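Local coordinates for serine--tRNA ligase (Pyrococcus horikoshii, PDB 2DQ0), which probably attaches serine to tRNA(Ser), and to tRNA(Sec), at the expense of ATP, working as a homodimer of class II aminoacyl-tRNA synthetase subunits, at residues A[2-5]-A[6-10]; A[30-33]-A[34-38]; A[53-56]-A[57-61]; A[82-85]-A[86-90]; A[194-197]-A[198-202]. One frame throughout, in Å; residues are numbered along the deposited sequence.

Contact 1: residues A[2-5]-A[6-10]; sequences LDIK and LIREN
Residues 2-10 contain the whole short helix 4-9, in which Arg8 N donates to Ile4 O at 3.0 Å and Glu9 N to Lys5 O at 2.7 Å. Ile7 N adds a weak bond to Asp3 O. Asp3 is the N-cap. Its OD1 accepts from Lys5 N at 2.9 Å, with the donor well above the carboxylate plane. Having CG anti to the backbone N (chi1 178°) places the carboxylate where this amide can reach it. Ile4 CD1 touches two side chains. It meets Ile7 CD1 at 3.6 Å and Arg8 CG at 3.4 Å. The same methyl lies over one face of the Arg8 guanidinium, offset toward its rim. Lys5 CD comes to the edge of that group, in its plane, 3.3 Å from Arg8 NH1. The Lys5 chain is bent at chi2, chi3 and chi4, which brings CD beside Arg8 NH1 and CE and NZ to Glu9. It runs beside Glu9, pointing the same way, and NZ forms a salt bridge with Glu9 OE2 at 3.6 Å. Beyond the segments, Arg8 NH2 pairs with Asp37. Ile7 packs on Ile33 and Leu34. This is a short N-capped helix with an i to i+4 salt bridge, set against helix 28-65 in the N-terminal domain of the synthetase.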
loop_
_atom_site.group_PDB
_atom_site.type_symbol
_atom_site.label_atom_id
_atom_site.label_comp_id
_atom_site.label_asym_id
_atom_site.label_seq_id
_atom_site.Cartn_x
_atom_site.Cartn_y
_atom_site.Cartn_z
ATOM N N LEU A 2 -3.590 -21.028 21.920
ATOM C CA LEU A 2 -2.965 -21.992 22.820
ATOM C C LEU A 2 -3.528 -23.379 22.587
ATOM O O LEU A 2 -4.707 -23.542 22.244
ATOM C CB LEU A 2 -3.171 -21.628 24.294
ATOM C CG LEU A 2 -2.300 -20.536 24.891
ATOM C CD1 LEU A 2 -0.874 -20.644 24.349
ATOM C CD2 LEU A 2 -2.893 -19.206 24.528
ATOM N N ASP A 3 -2.654 -24.366 22.765
ATOM C CA ASP A 3 -2.995 -25.774 22.627
ATOM C C ASP A 3 -3.879 -26.143 23.799
ATOM O O ASP A 3 -3.495 -25.965 24.947
ATOM C CB ASP A 3 -1.724 -26.619 22.666
ATOM C CG ASP A 3 -2.000 -28.100 22.565
ATOM O OD1 ASP A 3 -3.185 -28.495 22.432
ATOM O OD2 ASP A 3 -1.013 -28.866 22.622
ATOM N N ILE A 4 -5.061 -26.662 23.519
ATOM C CA ILE A 4 -5.959 -27.028 24.597
ATOM C C ILE A 4 -5.235 -28.000 25.551
ATOM O O ILE A 4 -5.405 -27.922 26.768
ATOM C CB ILE A 4 -7.262 -27.652 24.020
ATOM C CG1 ILE A 4 -8.406 -27.525 25.029
ATOM C CG2 ILE A 4 -7.009 -29.079 23.580
ATOM C CD1 ILE A 4 -8.137 -28.088 26.379
ATOM N N LYS A 5 -4.403 -28.882 24.996
ATOM C CA LYS A 5 -3.662 -29.852 25.802
ATOM C C LYS A 5 -2.867 -29.171 26.913
ATOM O O LYS A 5 -2.900 -29.589 28.076
ATOM C CB LYS A 5 -2.686 -30.650 24.931
ATOM C CG LYS A 5 -3.327 -31.496 23.822
ATOM C CD LYS A 5 -4.204 -32.610 24.377
ATOM C CE LYS A 5 -3.397 -33.598 25.214
ATOM N NZ LYS A 5 -2.306 -34.246 24.424
ATOM N N LEU A 6 -2.161 -28.112 26.544
ATOM C CA LEU A 6 -1.327 -27.379 27.479
ATOM C C LEU A 6 -2.095 -26.784 28.663
ATOM O O LEU A 6 -1.598 -26.768 29.800
ATOM C CB LEU A 6 -0.557 -26.300 26.712
ATOM C CG LEU A 6 0.476 -25.475 27.475
ATOM C CD1 LEU A 6 -0.195 -24.263 28.124
ATOM C CD2 LEU A 6 1.162 -26.359 28.506
ATOM N N ILE A 7 -3.312 -26.316 28.421
ATOM C CA ILE A 7 -4.073 -25.750 29.520
ATOM C C ILE A 7 -4.643 -26.897 30.360
ATOM O O ILE A 7 -4.938 -26.735 31.546
ATOM C CB ILE A 7 -5.227 -24.796 29.017
ATOM C CG1 ILE A 7 -6.317 -25.606 28.329
ATOM C CG2 ILE A 7 -4.684 -23.734 28.045
ATOM C CD1 ILE A 7 -7.333 -26.177 29.289
ATOM N N ARG A 8 -4.807 -28.063 29.748
ATOM C CA ARG A 8 -5.335 -29.190 30.500
ATOM C C ARG A 8 -4.242 -29.811 31.354
ATOM O O ARG A 8 -4.471 -30.159 32.502
ATOM C CB ARG A 8 -5.940 -30.245 29.567
ATOM C CG ARG A 8 -7.360 -29.914 29.134
ATOM C CD ARG A 8 -8.094 -31.125 28.572
ATOM N NE ARG A 8 -7.464 -31.646 27.368
ATOM C CZ ARG A 8 -8.099 -31.856 26.219
ATOM N NH1 ARG A 8 -7.433 -32.332 25.177
ATOM N NH2 ARG A 8 -9.393 -31.583 26.110
ATOM N N GLU A 9 -3.044 -29.921 30.796
ATOM C CA GLU A 9 -1.928 -30.508 31.518
ATOM C C GLU A 9 -1.105 -29.560 32.385
ATOM O O GLU A 9 -0.121 -29.989 32.989
ATOM C CB GLU A 9 -1.027 -31.265 30.542
ATOM C CG GLU A 9 -1.678 -32.554 30.063
ATOM C CD GLU A 9 -0.991 -33.138 28.854
ATOM O OE1 GLU A 9 0.257 -33.218 28.863
ATOM O OE2 GLU A 9 -1.700 -33.522 27.897
ATOM N N ASN A 10 -1.483 -28.279 32.439
ATOM C CA ASN A 10 -0.781 -27.340 33.319
ATOM C C ASN A 10 -1.392 -25.965 33.452
ATOM O O ASN A 10 -0.738 -24.961 33.212
ATOM C CB ASN A 10 0.696 -27.179 32.952
ATOM C CG ASN A 10 1.546 -26.761 34.170
ATOM O OD1 ASN A 10 2.762 -26.596 34.073
ATOM N ND2 ASN A 10 0.891 -26.597 35.327
#

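Contact 2: residues A[30-33]-A[34-38]; sequences VDEI and LKLDT
Residues 30-33 and 34-38 are one unbroken piece of alpha helix, with i to i+4 bonds from Leu34 N to Val30 O, Lys35 N to Asp31 O, Leu36 N to Glu32 O and Asp37 N to Ile33 O. The shortest is Asp37 N to Ile33 O at 2.7 Å. The longest is Leu34 N to Val30 O at 3.2 Å. The side chains touch lightly. Glu32 has CG anti to the backbone N and then bends at chi2 (53°). This turns its carboxylate along the helix, and OE2 reaches Leu36 CG at 3.8 Å. Glu32 OE1 approaches the CG of Lys35, but the Lys35 amine is too distant for a salt bridge. On another side, Val30 CG1 and Leu34 CD1 are loosely apposed at 4.5 Å. Leu36 also rests on Lys98 and Ile99 of helix 72-103, and Ile33 on Tyr102 of the same helix. Asp31 pairs with Lys15 of helix 11-21. Cutting Leu36 back to an alanine would probably open a gap against Lys98 and Ile99 and leave the Glu32 carboxylate freer to turn. The segment belongs to the antiparallel two-helix coiled coil of seryl-tRNA synthetases, the arm involved in tRNA binding, near the end where helix 28-65 begins.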
loop_
_atom_site.group_PDB
_atom_site.type_symbol
_atom_site.label_atom_id
_atom_site.label_comp_id
_atom_site.label_asym_id
_atom_site.label_seq_id
_atom_site.Cartn_x
_atom_site.Cartn_y
_atom_site.Cartn_z
ATOM N N VAL A 30 -8.741 -19.633 32.323
ATOM C CA VAL A 30 -8.187 -20.974 32.382
ATOM C C VAL A 30 -9.201 -21.958 32.950
ATOM O O VAL A 30 -9.358 -23.067 32.436
ATOM C CB VAL A 30 -6.939 -21.004 33.242
ATOM C CG1 VAL A 30 -6.289 -22.393 33.184
ATOM C CG2 VAL A 30 -5.993 -19.931 32.769
ATOM N N ASP A 31 -9.898 -21.543 34.002
ATOM C CA ASP A 31 -10.886 -22.400 34.628
ATOM C C ASP A 31 -12.108 -22.498 33.745
ATOM O O ASP A 31 -12.741 -23.560 33.655
ATOM C CB ASP A 31 -11.292 -21.864 36.007
ATOM C CG ASP A 31 -10.151 -21.896 37.009
ATOM O OD1 ASP A 31 -9.482 -22.940 37.133
ATOM O OD2 ASP A 31 -9.932 -20.869 37.679
ATOM N N GLU A 32 -12.440 -21.391 33.088
ATOM C CA GLU A 32 -13.599 -21.387 32.219
ATOM C C GLU A 32 -13.431 -22.390 31.073
ATOM O O GLU A 32 -14.336 -23.179 30.798
ATOM C CB GLU A 32 -13.854 -19.982 31.681
ATOM C CG GLU A 32 -15.120 -19.850 30.813
ATOM C CD GLU A 32 -16.408 -20.366 31.481
ATOM O OE1 GLU A 32 -16.443 -20.506 32.717
ATOM O OE2 GLU A 32 -17.399 -20.618 30.761
ATOM N N ILE A 33 -12.275 -22.386 30.422
ATOM C CA ILE A 33 -12.063 -23.305 29.315
ATOM C C ILE A 33 -12.031 -24.736 29.847
ATOM O O ILE A 33 -12.439 -25.685 29.162
ATOM C CB ILE A 33 -10.750 -22.982 28.533
ATOM C CG1 ILE A 33 -9.546 -23.550 29.263
ATOM C CG2 ILE A 33 -10.572 -21.453 28.390
ATOM C CD1 ILE A 33 -8.224 -23.041 28.717
ATOM N N LEU A 34 -11.566 -24.887 31.083
ATOM C CA LEU A 34 -11.503 -26.209 31.693
ATOM C C LEU A 34 -12.881 -26.812 31.949
ATOM O O LEU A 34 -13.125 -27.973 31.599
ATOM C CB LEU A 34 -10.709 -26.161 32.996
ATOM C CG LEU A 34 -9.194 -26.138 32.793
ATOM C CD1 LEU A 34 -8.502 -26.133 34.148
ATOM C CD2 LEU A 34 -8.761 -27.338 31.977
ATOM N N LYS A 35 -13.777 -26.032 32.553
ATOM C CA LYS A 35 -15.113 -26.532 32.833
ATOM C C LYS A 35 -15.869 -26.747 31.527
ATOM O O LYS A 35 -16.775 -27.586 31.446
ATOM C CB LYS A 35 -15.884 -25.578 33.776
ATOM C CG LYS A 35 -16.882 -24.643 33.121
ATOM C CD LYS A 35 -18.282 -24.788 33.720
ATOM C CE LYS A 35 -18.299 -24.399 35.190
ATOM N NZ LYS A 35 -19.618 -24.647 35.846
ATOM N N LEU A 36 -15.491 -25.998 30.498
ATOM C CA LEU A 36 -16.147 -26.138 29.210
ATOM C C LEU A 36 -15.633 -27.406 28.557
ATOM O O LEU A 36 -16.404 -28.185 28.007
ATOM C CB LEU A 36 -15.847 -24.939 28.302
ATOM C CG LEU A 36 -16.584 -23.615 28.488
ATOM C CD1 LEU A 36 -16.165 -22.680 27.355
ATOM C CD2 LEU A 36 -18.094 -23.826 28.470
ATOM N N ASP A 37 -14.320 -27.599 28.621
ATOM C CA ASP A 37 -13.682 -28.768 28.035
ATOM C C ASP A 37 -14.263 -30.003 28.693
ATOM O O ASP A 37 -14.556 -30.994 28.034
ATOM C CB ASP A 37 -12.167 -28.717 28.270
ATOM C CG ASP A 37 -11.407 -29.780 27.480
ATOM O OD1 ASP A 37 -11.513 -29.788 26.239
ATOM O OD2 ASP A 37 -10.692 -30.596 28.095
ATOM N N THR A 38 -14.433 -29.934 30.005
ATOM C CA THR A 38 -14.982 -31.050 30.737
ATOM C C THR A 38 -16.400 -31.339 30.275
ATOM O O THR A 38 -16.747 -32.485 29.994
ATOM C CB THR A 38 -14.917 -30.775 32.248
ATOM O OG1 THR A 38 -13.611 -31.137 32.708
ATOM C CG2 THR A 38 -15.960 -31.580 33.017
#

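Contact 3: residues A[53-56]-A[57-61]; sequences ERNK and IAVEI
Asn55 and Val59 meet because Asn55 holds CG anti to its own N (chi1 -176°), while Val59 turns CG1 anti to the carbonyl carbon (chi1 -56°). Asn55 OD1 then lies 3.9 Å from Val59 CG1, and the two side chains cross at a slant. The contact is van der Waals in kind, since a methyl offers the amide oxygen no hydrogen bond. The other branch of Val59, CG2, sits beside Lys56 O. Ile57 sends CG1 back toward the preceding turn, 3.4 Å from Glu53 O, and its CD1 comes to 4.5 Å from Glu53 CG. Ile57 is the buried residue of this surface stretch. It faces Lys77, Ser78 and Ile81 of helix 72-103, and Ile61, one turn on, faces Leu74. This is the pattern of an antiparallel coiled coil, here the long arm of the N-terminal domain: one flank of helix 28-65 is apolar and meets the returning helix, while Arg54, Asn55, Lys56, Ala58 and Val59 are exposed. Main-chain bonds fix the spacing of the turns. Ile57 N reaches Glu53 O at 2.8 Å in a nearly straight bond (174°), and Val59 N reaches Asn55 O at 3.0 Å. Ala58 N divides itself between Arg54 O and Asn55 O, both weakly. Its CB lies close to the same two oxygens. Glu60 N donates to Lys56 O at 3.0 Å.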
loop_
_atom_site.group_PDB
_atom_site.type_symbol
_atom_site.label_atom_id
_atom_site.label_comp_id
_atom_site.label_asym_id
_atom_site.label_seq_id
_atom_site.Cartn_x
_atom_site.Cartn_y
_atom_site.Cartn_z
ATOM N N GLU A 53 -26.323 -47.727 22.379
ATOM C CA GLU A 53 -27.693 -48.108 22.696
ATOM C C GLU A 53 -28.462 -48.281 21.384
ATOM O O GLU A 53 -29.285 -49.186 21.254
ATOM C CB GLU A 53 -28.356 -47.027 23.559
ATOM C CG GLU A 53 -29.322 -47.556 24.617
ATOM C CD GLU A 53 -28.616 -48.121 25.851
ATOM O OE1 GLU A 53 -27.888 -49.133 25.731
ATOM O OE2 GLU A 53 -28.790 -47.545 26.949
ATOM N N ARG A 54 -28.186 -47.403 20.419
ATOM C CA ARG A 54 -28.824 -47.454 19.108
ATOM C C ARG A 54 -28.624 -48.850 18.524
ATOM O O ARG A 54 -29.550 -49.445 17.975
ATOM C CB ARG A 54 -28.215 -46.384 18.178
ATOM C CG ARG A 54 -28.282 -46.699 16.677
ATOM C CD ARG A 54 -28.213 -45.449 15.789
ATOM N NE ARG A 54 -26.959 -44.676 15.818
ATOM C CZ ARG A 54 -25.753 -45.179 15.579
ATOM N NH1 ARG A 54 -25.615 -46.463 15.311
ATOM N NH2 ARG A 54 -24.687 -44.398 15.558
ATOM N N ASN A 55 -27.407 -49.364 18.675
ATOM C CA ASN A 55 -27.041 -50.678 18.181
ATOM C C ASN A 55 -27.824 -51.763 18.914
ATOM O O ASN A 55 -28.381 -52.655 18.280
ATOM C CB ASN A 55 -25.531 -50.874 18.364
ATOM C CG ASN A 55 -25.018 -52.181 17.789
ATOM O OD1 ASN A 55 -25.676 -52.823 16.972
ATOM N ND2 ASN A 55 -23.813 -52.571 18.203
ATOM N N LYS A 56 -27.878 -51.683 20.243
ATOM C CA LYS A 56 -28.596 -52.679 21.038
ATOM C C LYS A 56 -30.074 -52.693 20.695
ATOM O O LYS A 56 -30.643 -53.741 20.397
ATOM C CB LYS A 56 -28.420 -52.415 22.536
ATOM C CG LYS A 56 -27.064 -52.810 23.122
ATOM C CD LYS A 56 -26.963 -52.419 24.615
ATOM C CE LYS A 56 -25.627 -52.855 25.257
ATOM N NZ LYS A 56 -25.453 -52.432 26.693
ATOM N N ILE A 57 -30.705 -51.528 20.741
ATOM C CA ILE A 57 -32.120 -51.436 20.431
ATOM C C ILE A 57 -32.382 -51.979 19.036
ATOM O O ILE A 57 -33.466 -52.483 18.754
ATOM C CB ILE A 57 -32.616 -49.971 20.523
ATOM C CG1 ILE A 57 -32.591 -49.518 21.982
ATOM C CG2 ILE A 57 -34.042 -49.843 19.998
ATOM C CD1 ILE A 57 -33.028 -48.078 22.180
ATOM N N ALA A 58 -31.380 -51.886 18.166
ATOM C CA ALA A 58 -31.526 -52.362 16.791
ATOM C C ALA A 58 -31.569 -53.874 16.748
ATOM O O ALA A 58 -32.535 -54.444 16.257
ATOM C CB ALA A 58 -30.387 -51.842 15.909
ATOM N N VAL A 59 -30.531 -54.527 17.263
ATOM C CA VAL A 59 -30.502 -55.988 17.255
ATOM C C VAL A 59 -31.722 -56.534 17.992
ATOM O O VAL A 59 -32.167 -57.651 17.727
ATOM C CB VAL A 59 -29.208 -56.553 17.918
ATOM C CG1 VAL A 59 -27.975 -55.971 17.237
ATOM C CG2 VAL A 59 -29.193 -56.245 19.410
ATOM N N GLU A 60 -32.267 -55.725 18.901
ATOM C CA GLU A 60 -33.428 -56.117 19.682
ATOM C C GLU A 60 -34.748 -56.085 18.935
ATOM O O GLU A 60 -35.613 -56.926 19.169
ATOM C CB GLU A 60 -33.542 -55.252 20.926
ATOM C CG GLU A 60 -33.197 -56.018 22.172
ATOM C CD GLU A 60 -33.870 -57.376 22.200
ATOM O OE1 GLU A 60 -35.123 -57.413 22.167
ATOM O OE2 GLU A 60 -33.144 -58.397 22.244
ATOM N N ILE A 61 -34.918 -55.106 18.055
ATOM C CA ILE A 61 -36.141 -55.011 17.273
ATOM C C ILE A 61 -36.195 -56.209 16.332
ATOM O O ILE A 61 -37.221 -56.880 16.225
ATOM C CB ILE A 61 -36.175 -53.709 16.455
ATOM C CG1 ILE A 61 -36.555 -52.541 17.365
ATOM C CG2 ILE A 61 -37.144 -53.844 15.299
ATOM C CD1 ILE A 61 -36.553 -51.198 16.671
#

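Contact 4: residues A[82-85]-A[86-90]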
loop_
_atom_site.group_PDB
_atom_site.type_symbol
_atom_site.label_atom_id
_atom_site.label_comp_id
_atom_site.label_asym_id
_atom_site.label_seq_id
_atom_site.Cartn_x
_atom_site.Cartn_y
_atom_site.Cartn_z
ATOM N N VAL A 82 -31.820 -40.787 18.297
ATOM C CA VAL A 82 -31.338 -39.914 17.232
ATOM C C VAL A 82 -31.622 -38.450 17.574
ATOM O O VAL A 82 -30.772 -37.584 17.355
ATOM C CB VAL A 82 -31.965 -40.243 15.831
ATOM C CG1 VAL A 82 -30.918 -40.896 14.935
ATOM C CG2 VAL A 82 -33.165 -41.147 15.978
ATOM N N LYS A 83 -32.814 -38.178 18.106
ATOM C CA LYS A 83 -33.188 -36.813 18.498
ATOM C C LYS A 83 -32.178 -36.282 19.495
ATOM O O LYS A 83 -31.707 -35.149 19.384
ATOM C CB LYS A 83 -34.584 -36.785 19.152
ATOM C CG LYS A 83 -34.996 -35.425 19.764
ATOM C CD LYS A 83 -36.506 -35.373 20.096
ATOM C CE LYS A 83 -36.951 -34.059 20.771
ATOM N NZ LYS A 83 -36.569 -33.960 22.227
ATOM N N ARG A 84 -31.842 -37.133 20.458
ATOM C CA ARG A 84 -30.913 -36.780 21.515
ATOM C C ARG A 84 -29.491 -36.628 20.995
ATOM O O ARG A 84 -28.809 -35.645 21.315
ATOM C CB ARG A 84 -30.975 -37.836 22.634
ATOM C CG ARG A 84 -30.212 -37.444 23.898
ATOM C CD ARG A 84 -30.639 -36.063 24.398
ATOM N NE ARG A 84 -29.715 -35.539 25.396
ATOM C CZ ARG A 84 -29.554 -34.244 25.648
ATOM N NH1 ARG A 84 -30.257 -33.337 24.975
ATOM N NH2 ARG A 84 -28.676 -33.855 26.563
ATOM N N ILE A 85 -29.056 -37.606 20.197
ATOM C CA ILE A 85 -27.721 -37.603 19.614
ATOM C C ILE A 85 -27.466 -36.275 18.886
ATOM O O ILE A 85 -26.427 -35.632 19.093
ATOM C CB ILE A 85 -27.537 -38.825 18.649
ATOM C CG1 ILE A 85 -27.023 -40.035 19.441
ATOM C CG2 ILE A 85 -26.557 -38.497 17.541
ATOM C CD1 ILE A 85 -26.814 -41.269 18.607
ATOM N N GLY A 86 -28.418 -35.855 18.055
ATOM C CA GLY A 86 -28.261 -34.603 17.339
ATOM C C GLY A 86 -28.061 -33.428 18.281
ATOM O O GLY A 86 -27.156 -32.608 18.088
ATOM N N GLU A 87 -28.906 -33.344 19.309
ATOM C CA GLU A 87 -28.831 -32.263 20.283
ATOM C C GLU A 87 -27.462 -32.219 20.921
ATOM O O GLU A 87 -26.819 -31.168 20.961
ATOM C CB GLU A 87 -29.901 -32.434 21.362
ATOM C CG GLU A 87 -31.316 -32.123 20.879
ATOM C CD GLU A 87 -32.409 -32.681 21.794
ATOM O OE1 GLU A 87 -33.606 -32.510 21.451
ATOM O OE2 GLU A 87 -32.071 -33.288 22.839
ATOM N N LEU A 88 -27.008 -33.359 21.421
ATOM C CA LEU A 88 -25.694 -33.414 22.040
ATOM C C LEU A 88 -24.635 -32.926 21.045
ATOM O O LEU A 88 -23.759 -32.138 21.393
ATOM C CB LEU A 88 -25.393 -34.842 22.505
ATOM C CG LEU A 88 -26.324 -35.240 23.654
ATOM C CD1 LEU A 88 -26.175 -36.731 23.993
ATOM C CD2 LEU A 88 -26.019 -34.343 24.867
ATOM N N GLU A 89 -24.738 -33.376 19.798
ATOM C CA GLU A 89 -23.783 -32.979 18.776
ATOM C C GLU A 89 -23.751 -31.469 18.599
ATOM O O GLU A 89 -22.685 -30.850 18.586
ATOM C CB GLU A 89 -24.111 -33.671 17.455
ATOM C CG GLU A 89 -23.723 -35.140 17.434
ATOM C CD GLU A 89 -24.100 -35.827 16.136
ATOM O OE1 GLU A 89 -23.610 -36.956 15.902
ATOM O OE2 GLU A 89 -24.891 -35.247 15.353
ATOM N N ASN A 90 -24.918 -30.865 18.485
ATOM C CA ASN A 90 -24.959 -29.431 18.319
ATOM C C ASN A 90 -24.552 -28.737 19.603
ATOM O O ASN A 90 -24.031 -27.624 19.571
ATOM C CB ASN A 90 -26.352 -29.007 17.861
ATOM C CG ASN A 90 -26.733 -29.651 16.537
ATOM O OD1 ASN A 90 -25.975 -29.597 15.563
ATOM N ND2 ASN A 90 -27.905 -30.273 16.497
#
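Arg84 NH1 donates to Glu87 OE2 at 2.8 Å, the short bond of a three-residue salt-bridge network. The oxygen lies in the guanidinium plane and is met on its anti side. The two flat groups are turned 71° against each other. Glu87 OE1 takes a weaker bond from Lys83 NZ at 3.4 Å, so each carboxylate oxygen has a cation. Leu88 lies over one face of the Arg84 guanidinium, its CD2 3.6 Å from CZ. A bend at chi2 (53°) carries the Arg84 chain across both partners. Replacing Arg84 by an alanine would probably leave Glu87 with the weak Lys83 bond and take away the cover the guanidinium gives Leu88 CD2. Behind the side chains, Leu88 N donates to Arg84 O at 2.9 Å, and Gly86 N to Val82 O at 3.0 Å. Further out, Arg84, Ile85 and Leu88 touch Leu50 of helix 28-65. This is a surface salt-bridge network of i to i+3 and i to i+4 pairs beside the apolar seam of a two-helix coiled coil.

Contact 5: residues A[194-197]-A[198-202]; sequences ILDL and ALIRF
Ala198 donates its N to Ile194 O at 2.8 Å, and its CB rests beside that oxygen. Leu199 follows with N on Leu195 O at 2.9 Å. Its CD1 meets Leu195 CG at 4.3 Å, and the side chain packs on Ala413 and Ile414 of helix 410-420. Ile200 N donates to Asp196 O at 3.3 Å. Ile200 CD1 lies 3.7 Å from Asp196 OD2 and 4.4 Å from Leu197 CD2. Asp196 reaches it with CG anti to the backbone N (chi1 -176°). The Asp196 carboxylate is buried but satisfied: OD2 is hydrogen-bonded to His303 ND1 and OD1, weakly, to Thr410 OG1. Its side chain lies about 10 Å from the bound seryl-adenylate analogue. Helix 190-209 and strand 213-216 are consistent with motif 1 of class II synthetases, which forms the dimer interface. Leu197 packs on Leu204 of the second subunit. Arg201 N donates to Leu197 O at 3.1 Å. Its guanidinium leads away, pairing with Asp205 and hydrogen-bonding to Tyr437 O of the second subunit.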
loop_
_atom_site.group_PDB
_atom_site.type_symbol
_atom_site.label_atom_id
_atom_site.label_comp_id
_atom_site.label_asym_id
_atom_site.label_seq_id
_atom_site.Cartn_x
_atom_site.Cartn_y
_atom_site.Cartn_z
ATOM N N ILE A 194 16.683 7.931 -2.581
ATOM C CA ILE A 194 17.691 6.976 -3.006
ATOM C C ILE A 194 18.186 6.182 -1.802
ATOM O O ILE A 194 18.422 4.979 -1.892
ATOM C CB ILE A 194 18.897 7.668 -3.709
ATOM C CG1 ILE A 194 18.710 7.670 -5.230
ATOM C CG2 ILE A 194 20.158 6.865 -3.484
ATOM C CD1 ILE A 194 17.394 8.160 -5.698
ATOM N N LEU A 195 18.336 6.860 -0.671
ATOM C CA LEU A 195 18.806 6.198 0.540
ATOM C C LEU A 195 17.838 5.091 1.002
ATOM O O LEU A 195 18.261 4.011 1.436
ATOM C CB LEU A 195 19.006 7.238 1.656
ATOM C CG LEU A 195 19.483 6.655 2.975
ATOM C CD1 LEU A 195 20.816 5.941 2.768
ATOM C CD2 LEU A 195 19.611 7.754 3.986
ATOM N N ASP A 196 16.541 5.382 0.906
ATOM C CA ASP A 196 15.492 4.459 1.290
ATOM C C ASP A 196 15.625 3.209 0.420
ATOM O O ASP A 196 15.748 2.096 0.951
ATOM C CB ASP A 196 14.122 5.115 1.083
ATOM C CG ASP A 196 12.957 4.243 1.551
ATOM O OD1 ASP A 196 12.064 4.771 2.232
ATOM O OD2 ASP A 196 12.907 3.042 1.233
ATOM N N LEU A 197 15.607 3.386 -0.903
ATOM C CA LEU A 197 15.748 2.233 -1.790
ATOM C C LEU A 197 17.048 1.484 -1.560
ATOM O O LEU A 197 17.064 0.252 -1.595
ATOM C CB LEU A 197 15.696 2.623 -3.261
ATOM C CG LEU A 197 14.411 3.253 -3.795
ATOM C CD1 LEU A 197 14.495 3.188 -5.317
ATOM C CD2 LEU A 197 13.140 2.528 -3.269
ATOM N N ALA A 198 18.126 2.228 -1.334
ATOM C CA ALA A 198 19.434 1.627 -1.104
ATOM C C ALA A 198 19.399 0.705 0.102
ATOM O O ALA A 198 19.932 -0.410 0.046
ATOM C CB ALA A 198 20.491 2.715 -0.909
ATOM N N LEU A 199 18.761 1.163 1.179
ATOM C CA LEU A 199 18.655 0.366 2.399
ATOM C C LEU A 199 17.912 -0.961 2.164
ATOM O O LEU A 199 18.283 -1.981 2.728
ATOM C CB LEU A 199 17.984 1.198 3.505
ATOM C CG LEU A 199 18.914 2.188 4.228
ATOM C CD1 LEU A 199 18.140 3.189 5.111
ATOM C CD2 LEU A 199 19.863 1.383 5.078
ATOM N N ILE A 200 16.880 -0.937 1.322
ATOM C CA ILE A 200 16.117 -2.118 0.963
ATOM C C ILE A 200 17.051 -3.120 0.232
ATOM O O ILE A 200 17.164 -4.272 0.640
ATOM C CB ILE A 200 14.923 -1.730 0.039
ATOM C CG1 ILE A 200 13.834 -1.042 0.857
ATOM C CG2 ILE A 200 14.325 -2.974 -0.668
ATOM C CD1 ILE A 200 12.706 -0.459 -0.019
ATOM N N ARG A 201 17.708 -2.678 -0.839
ATOM C CA ARG A 201 18.623 -3.528 -1.593
ATOM C C ARG A 201 19.737 -4.124 -0.737
ATOM O O ARG A 201 20.032 -5.313 -0.835
ATOM C CB ARG A 201 19.255 -2.767 -2.764
ATOM C CG ARG A 201 18.447 -2.803 -4.057
ATOM C CD ARG A 201 17.938 -4.215 -4.405
ATOM N NE ARG A 201 18.970 -5.220 -4.690
ATOM C CZ ARG A 201 19.548 -5.399 -5.880
ATOM N NH1 ARG A 201 20.463 -6.346 -6.031
ATOM N NH2 ARG A 201 19.218 -4.627 -6.917
ATOM N N PHE A 202 20.359 -3.298 0.096
ATOM C CA PHE A 202 21.413 -3.769 0.986
ATOM C C PHE A 202 20.873 -4.911 1.865
ATOM O O PHE A 202 21.400 -6.022 1.843
ATOM C CB PHE A 202 21.904 -2.600 1.838
ATOM C CG PHE A 202 22.761 -2.995 2.989
ATOM C CD1 PHE A 202 23.980 -3.625 2.786
ATOM C CD2 PHE A 202 22.355 -2.719 4.292
ATOM C CE1 PHE A 202 24.784 -3.973 3.873
ATOM C CE2 PHE A 202 23.152 -3.063 5.390
ATOM C CZ PHE A 202 24.365 -3.688 5.183
#

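The five contacts follow one another along the chain. Contacts 1 to 4 belong to the N-terminal domain and contact 5 to the catalytic part, across the chain's centre. Contacts 1 and 2 have centres about 11 Å apart and touch directly, which ties helix 4-9 to helix 28-65. Contacts 2 and 3 share helix 28-65, with centres about 34 Å apart. Contact 4 lies on the returning helix 72-103, its centre about 17 Å from that of contact 3 and about 22 Å from that of contact 2. Contact 5, on helix 190-209, is centred about 75 Å from contact 3. The long tRNA-binding arm thus projects far from the dimer interface and the active site.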